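Local coordinates for a cystathionine beta-synthase domain protein fused to a Zn-ribbon-like domain (Pyrococcus furiosus, PDB 3GHD), which is of unknown function but pairs a CBS domain, a fold that often binds adenosine nucleotides, with a zinc-ribbon-like domain expected to bind metal, at residues T39-D42 / I43-K46; K55-K58 / V59-M63. All blocks are in the same frame, centred on the assembly; numbering follows the deposited sequence.

Contact 1 (T39-D42 / I43-K46); sequences TERD and ILDK
D45 OD1 is gripped twice: by R41 NH1 at 2.9 Å, one turn earlier in helix 40-48, and by the hydroxyl of S19 of the second subunit. The other oxygen, D45 OD2, takes R41 NE at 3.0 Å along an almost straight N-H line (176°), making a side-on, two-nitrogen salt bridge. Both oxygens lie close to the guanidinium plane and are met on their syn sides, though by donors tilted out of the carboxylate plane, twisted 32° away. R41 gets there by bending at chi2 (-104°) and chi3, its long chain reaching forward over the next turn. Its NH2, not used by D45, bonds E40 of the second subunit and the carbonyl of V68 of the third.

Beneath this bridge D45 N donates to R41 O at 2.7 Å, and L44 N to E40 O at 3.0 Å, ordinary helical bonds. At the start of the helix T39 and D42 form a capping box. D42 N donates to T39 OG1 (3.1 Å), while T39 N donates to D42 OD2 (3.0 Å), so two short polar side chains suit the first turn. K46 runs alongside D42, but NZ stands a long 3.9 Å from D42 OD1 and has its stronger partner in I62 O.

Buried I43 packs on V11 and L18 of helix 11-20, and L44 meets I43 of the second subunit. The chemistry implies a helix whose first turn is capped by the reciprocal T39-D42 pair, and whose arginine, with its charge probably shared between D45 and E40 of the second subunit, ties intrahelical pairing to subunit assembly.

Contact 2 (K55-K58 / V59-M63); sequences KEVK and VEEIM
Two carboxylates meet K58 in different ways. The E61 group receives K58 N from above its plane, the nitrogen 75° out of it and 3.1 Å from E61 OE2, whereas E60 OE1 is approached nearly along its C-O axis by K58 NZ at 3.2 Å. A longer salt bridge, 3.6 Å, joins K58 NZ to E61 OE2, completing a salt-bridge network on the more exposed side of the turn, and this oxygen faces both backbone and ammonium of one residue. The lysine chain, bent at chi3 (-112°) and chi4, curls its end toward both acids; a flexible lysine suits this position. With an alanine in place of K58, E60 and E61 would probably lose their shared positive partner, and the E60 carboxylate would be freer to turn. The turn itself is closed by E61 N donating to K58 O at 2.7 Å.

On the buried side V57 CG1 touches I62 CG2 at 4.2 Å, two branched apolar chains crossing at about a right angle. V57 and I62 also rest on V11 of helix 11-20, and V59 on V14. V59 further reaches V28 and V38, fixing this linker between helix 40-48 and strand 64-65 against strands 25-30 and 33-39.

How the contacts relate
The two contacts follow one another along the chain, helix 40-48 first and then the turn that leads to strand 64-65, with centres about 11 Å apart. They meet at I62. K46 NZ of contact 1 lies 3.0 Å from I62 O of contact 2, a probable hydrogen bond, and the I62 CD1 methyl packs 4.1 Å from D42 O and 4.3 Å from I43 CG1. V11 of helix 11-20 serves both, touching I43, V57 and I62. Contact 1 lies largely at subunit interfaces, whereas contact 2 packs chiefly within its own chain. Through I62 the helix of the CBS domain is tied to the turn that follows it; both contacts are structural packing.

Contact 1 (T39-D42 / I43-K46)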
loop_
_atom_site.group_PDB
_atom_site.type_symbol
_atom_site.label_atom_id
_atom_site.label_comp_id
_atom_site.label_asym_id
_atom_site.label_seq_id
_atom_site.Cartn_x
_atom_site.Cartn_y
_atom_site.Cartn_z
ATOM N N THR A 39 -5.825 2.089 -18.608
ATOM C CA THR A 39 -5.384 1.278 -17.505
ATOM C C THR A 39 -4.443 2.089 -16.643
ATOM O O THR A 39 -3.942 3.148 -17.034
ATOM C CB THR A 39 -4.719 -0.056 -17.979
ATOM O OG1 THR A 39 -3.449 0.207 -18.577
ATOM C CG2 THR A 39 -5.608 -0.721 -18.978
ATOM N N GLU A 40 -4.171 1.574 -15.470
ATOM C CA GLU A 40 -3.166 2.187 -14.599
ATOM C C GLU A 40 -1.788 2.130 -15.249
ATOM O O GLU A 40 -0.992 3.017 -15.039
ATOM C CB GLU A 40 -3.187 1.530 -13.190
ATOM C CG GLU A 40 -4.489 1.811 -12.458
ATOM C CD GLU A 40 -4.486 1.449 -10.992
ATOM O OE1 GLU A 40 -3.966 0.369 -10.738
ATOM O OE2 GLU A 40 -4.997 2.235 -10.106
ATOM N N ARG A 41 -1.486 1.114 -16.066
ATOM C CA ARG A 41 -0.211 1.065 -16.776
ATOM C C ARG A 41 -0.140 2.204 -17.775
ATOM O O ARG A 41 0.908 2.874 -17.903
ATOM C CB ARG A 41 -0.042 -0.252 -17.527
ATOM C CG ARG A 41 0.497 -1.325 -16.609
ATOM C CD ARG A 41 1.942 -1.573 -16.884
ATOM N NE ARG A 41 2.807 -0.463 -16.623
ATOM C CZ ARG A 41 3.317 -0.149 -15.424
ATOM N NH1 ARG A 41 4.158 0.867 -15.298
ATOM N NH2 ARG A 41 3.081 -0.925 -14.385
ATOM N N ASP A 42 -1.255 2.424 -18.467
ATOM C CA ASP A 42 -1.389 3.589 -19.362
ATOM C C ASP A 42 -1.075 4.914 -18.653
ATOM O O ASP A 42 -0.387 5.830 -19.220
ATOM C CB ASP A 42 -2.776 3.674 -20.004
ATOM C CG ASP A 42 -3.038 2.547 -21.016
ATOM O OD1 ASP A 42 -2.083 2.106 -21.686
ATOM O OD2 ASP A 42 -4.187 2.103 -21.106
ATOM N N ILE A 43 -1.659 5.043 -17.482
ATOM C CA ILE A 43 -1.502 6.223 -16.642
ATOM C C ILE A 43 -0.039 6.455 -16.249
ATOM O O ILE A 43 0.512 7.561 -16.486
ATOM C CB ILE A 43 -2.423 6.243 -15.428
ATOM C CG1 ILE A 43 -3.891 6.378 -15.842
ATOM C CG2 ILE A 43 -1.970 7.356 -14.478
ATOM C CD1 ILE A 43 -4.862 6.279 -14.678
ATOM N N LEU A 44 0.625 5.413 -15.809
ATOM C CA LEU A 44 2.017 5.497 -15.407
ATOM C C LEU A 44 2.936 5.680 -16.593
ATOM O O LEU A 44 3.793 6.549 -16.574
ATOM C CB LEU A 44 2.402 4.233 -14.614
ATOM C CG LEU A 44 1.840 4.029 -13.180
ATOM C CD1 LEU A 44 1.964 2.509 -12.827
ATOM C CD2 LEU A 44 2.538 4.973 -12.153
ATOM N N ASP A 45 2.708 4.914 -17.657
ATOM C CA ASP A 45 3.640 4.852 -18.790
ATOM C C ASP A 45 3.466 5.973 -19.787
ATOM O O ASP A 45 4.452 6.433 -20.361
ATOM C CB ASP A 45 3.548 3.514 -19.510
ATOM C CG ASP A 45 3.912 2.332 -18.621
ATOM O OD1 ASP A 45 4.544 2.582 -17.572
ATOM O OD2 ASP A 45 3.569 1.152 -18.973
ATOM N N LYS A 46 2.227 6.404 -20.003
ATOM C CA LYS A 46 1.936 7.407 -20.977
ATOM C C LYS A 46 1.816 8.804 -20.392
ATOM O O LYS A 46 1.930 9.796 -21.142
ATOM C CB LYS A 46 0.673 7.064 -21.756
ATOM C CG LYS A 46 0.751 5.758 -22.522
ATOM C CD LYS A 46 -0.612 5.413 -23.038
ATOM C CE LYS A 46 -0.533 4.478 -24.195
ATOM N NZ LYS A 46 -1.860 4.332 -24.833
#

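Contact 2 (K55-K58 / V59-M63)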
loop_
_atom_site.group_PDB
_atom_site.type_symbol
_atom_site.label_atom_id
_atom_site.label_comp_id
_atom_site.label_asym_id
_atom_site.label_seq_id
_atom_site.Cartn_x
_atom_site.Cartn_y
_atom_site.Cartn_z
ATOM N N LYS A 55 -3.479 16.406 -14.573
ATOM C CA LYS A 55 -4.561 17.434 -14.626
ATOM C C LYS A 55 -4.753 18.075 -16.005
ATOM O O LYS A 55 -5.826 18.588 -16.330
ATOM C CB LYS A 55 -4.295 18.551 -13.597
ATOM C CG LYS A 55 -4.020 18.044 -12.165
ATOM C CD LYS A 55 -4.049 19.234 -11.153
ATOM C CE LYS A 55 -5.335 19.217 -10.299
ATOM N NZ LYS A 55 -5.425 20.297 -9.221
ATOM N N GLU A 56 -3.695 18.081 -16.805
ATOM C CA GLU A 56 -3.727 18.670 -18.151
ATOM C C GLU A 56 -3.943 17.625 -19.233
ATOM O O GLU A 56 -3.889 17.946 -20.423
ATOM C CB GLU A 56 -2.416 19.389 -18.413
ATOM C CG GLU A 56 -2.084 20.402 -17.351
ATOM C CD GLU A 56 -0.757 21.139 -17.623
ATOM O OE1 GLU A 56 -0.025 20.771 -18.591
ATOM O OE2 GLU A 56 -0.451 22.083 -16.846
ATOM N N VAL A 57 -4.184 16.385 -18.822
ATOM C CA VAL A 57 -4.389 15.291 -19.775
ATOM C C VAL A 57 -5.815 14.680 -19.644
ATOM O O VAL A 57 -6.269 14.361 -18.541
ATOM C CB VAL A 57 -3.231 14.265 -19.668
ATOM C CG1 VAL A 57 -3.493 13.039 -20.532
ATOM C CG2 VAL A 57 -1.892 14.934 -20.053
ATOM N N LYS A 58 -6.519 14.564 -20.770
ATOM C CA LYS A 58 -7.856 13.991 -20.841
ATOM C C LYS A 58 -7.702 12.511 -21.199
ATOM O O LYS A 58 -6.844 12.161 -22.029
ATOM C CB LYS A 58 -8.718 14.764 -21.858
ATOM C CG LYS A 58 -8.792 16.241 -21.504
ATOM C CD LYS A 58 -9.744 17.034 -22.374
ATOM C CE LYS A 58 -9.061 18.050 -23.316
ATOM N NZ LYS A 58 -8.709 17.499 -24.680
ATOM N N VAL A 59 -8.500 11.645 -20.556
ATOM C CA VAL A 59 -8.349 10.184 -20.732
ATOM C C VAL A 59 -8.457 9.737 -22.183
ATOM O O VAL A 59 -7.817 8.759 -22.571
ATOM C CB VAL A 59 -9.312 9.310 -19.842
ATOM C CG1 VAL A 59 -8.792 9.206 -18.388
ATOM C CG2 VAL A 59 -10.800 9.772 -19.971
ATOM N N GLU A 60 -9.266 10.430 -22.970
ATOM C CA GLU A 60 -9.338 10.197 -24.415
ATOM C C GLU A 60 -7.936 10.257 -25.076
ATOM O O GLU A 60 -7.659 9.498 -26.012
ATOM C CB GLU A 60 -10.282 11.210 -25.066
ATOM C CG GLU A 60 -9.742 12.641 -25.058
ATOM C CD GLU A 60 -10.735 13.680 -25.548
ATOM O OE1 GLU A 60 -10.422 14.886 -25.375
ATOM O OE2 GLU A 60 -11.800 13.318 -26.115
ATOM N N GLU A 61 -7.056 11.117 -24.544
ATOM C CA GLU A 61 -5.695 11.276 -25.068
ATOM C C GLU A 61 -4.757 10.086 -24.838
ATOM O O GLU A 61 -3.722 10.014 -25.502
ATOM C CB GLU A 61 -5.013 12.533 -24.505
ATOM C CG GLU A 61 -5.815 13.840 -24.572
ATOM C CD GLU A 61 -5.038 14.999 -23.953
ATOM O OE1 GLU A 61 -3.773 14.958 -23.964
ATOM O OE2 GLU A 61 -5.686 15.952 -23.462
ATOM N N ILE A 62 -5.085 9.157 -23.925
ATOM C CA ILE A 62 -4.205 7.998 -23.698
ATOM C C ILE A 62 -4.891 6.623 -23.778
ATOM O O ILE A 62 -4.255 5.599 -23.475
ATOM C CB ILE A 62 -3.477 8.082 -22.341
ATOM C CG1 ILE A 62 -4.477 8.056 -21.181
ATOM C CG2 ILE A 62 -2.625 9.299 -22.231
ATOM C CD1 ILE A 62 -3.811 8.012 -19.813
HETATM N N MSE A 63 -6.156 6.569 -24.191
HETATM C CA MSE A 63 -6.844 5.277 -24.236
HETATM C C MSE A 63 -6.420 4.488 -25.447
HETATM O O MSE A 63 -5.997 5.042 -26.470
HETATM C CB MSE A 63 -8.359 5.455 -24.273
HETATM C CG MSE A 63 -8.859 6.002 -25.584
HETATM SE SE MSE A 63 -10.714 6.608 -25.591
HETATM C CE MSE A 63 -10.676 7.643 -27.290
#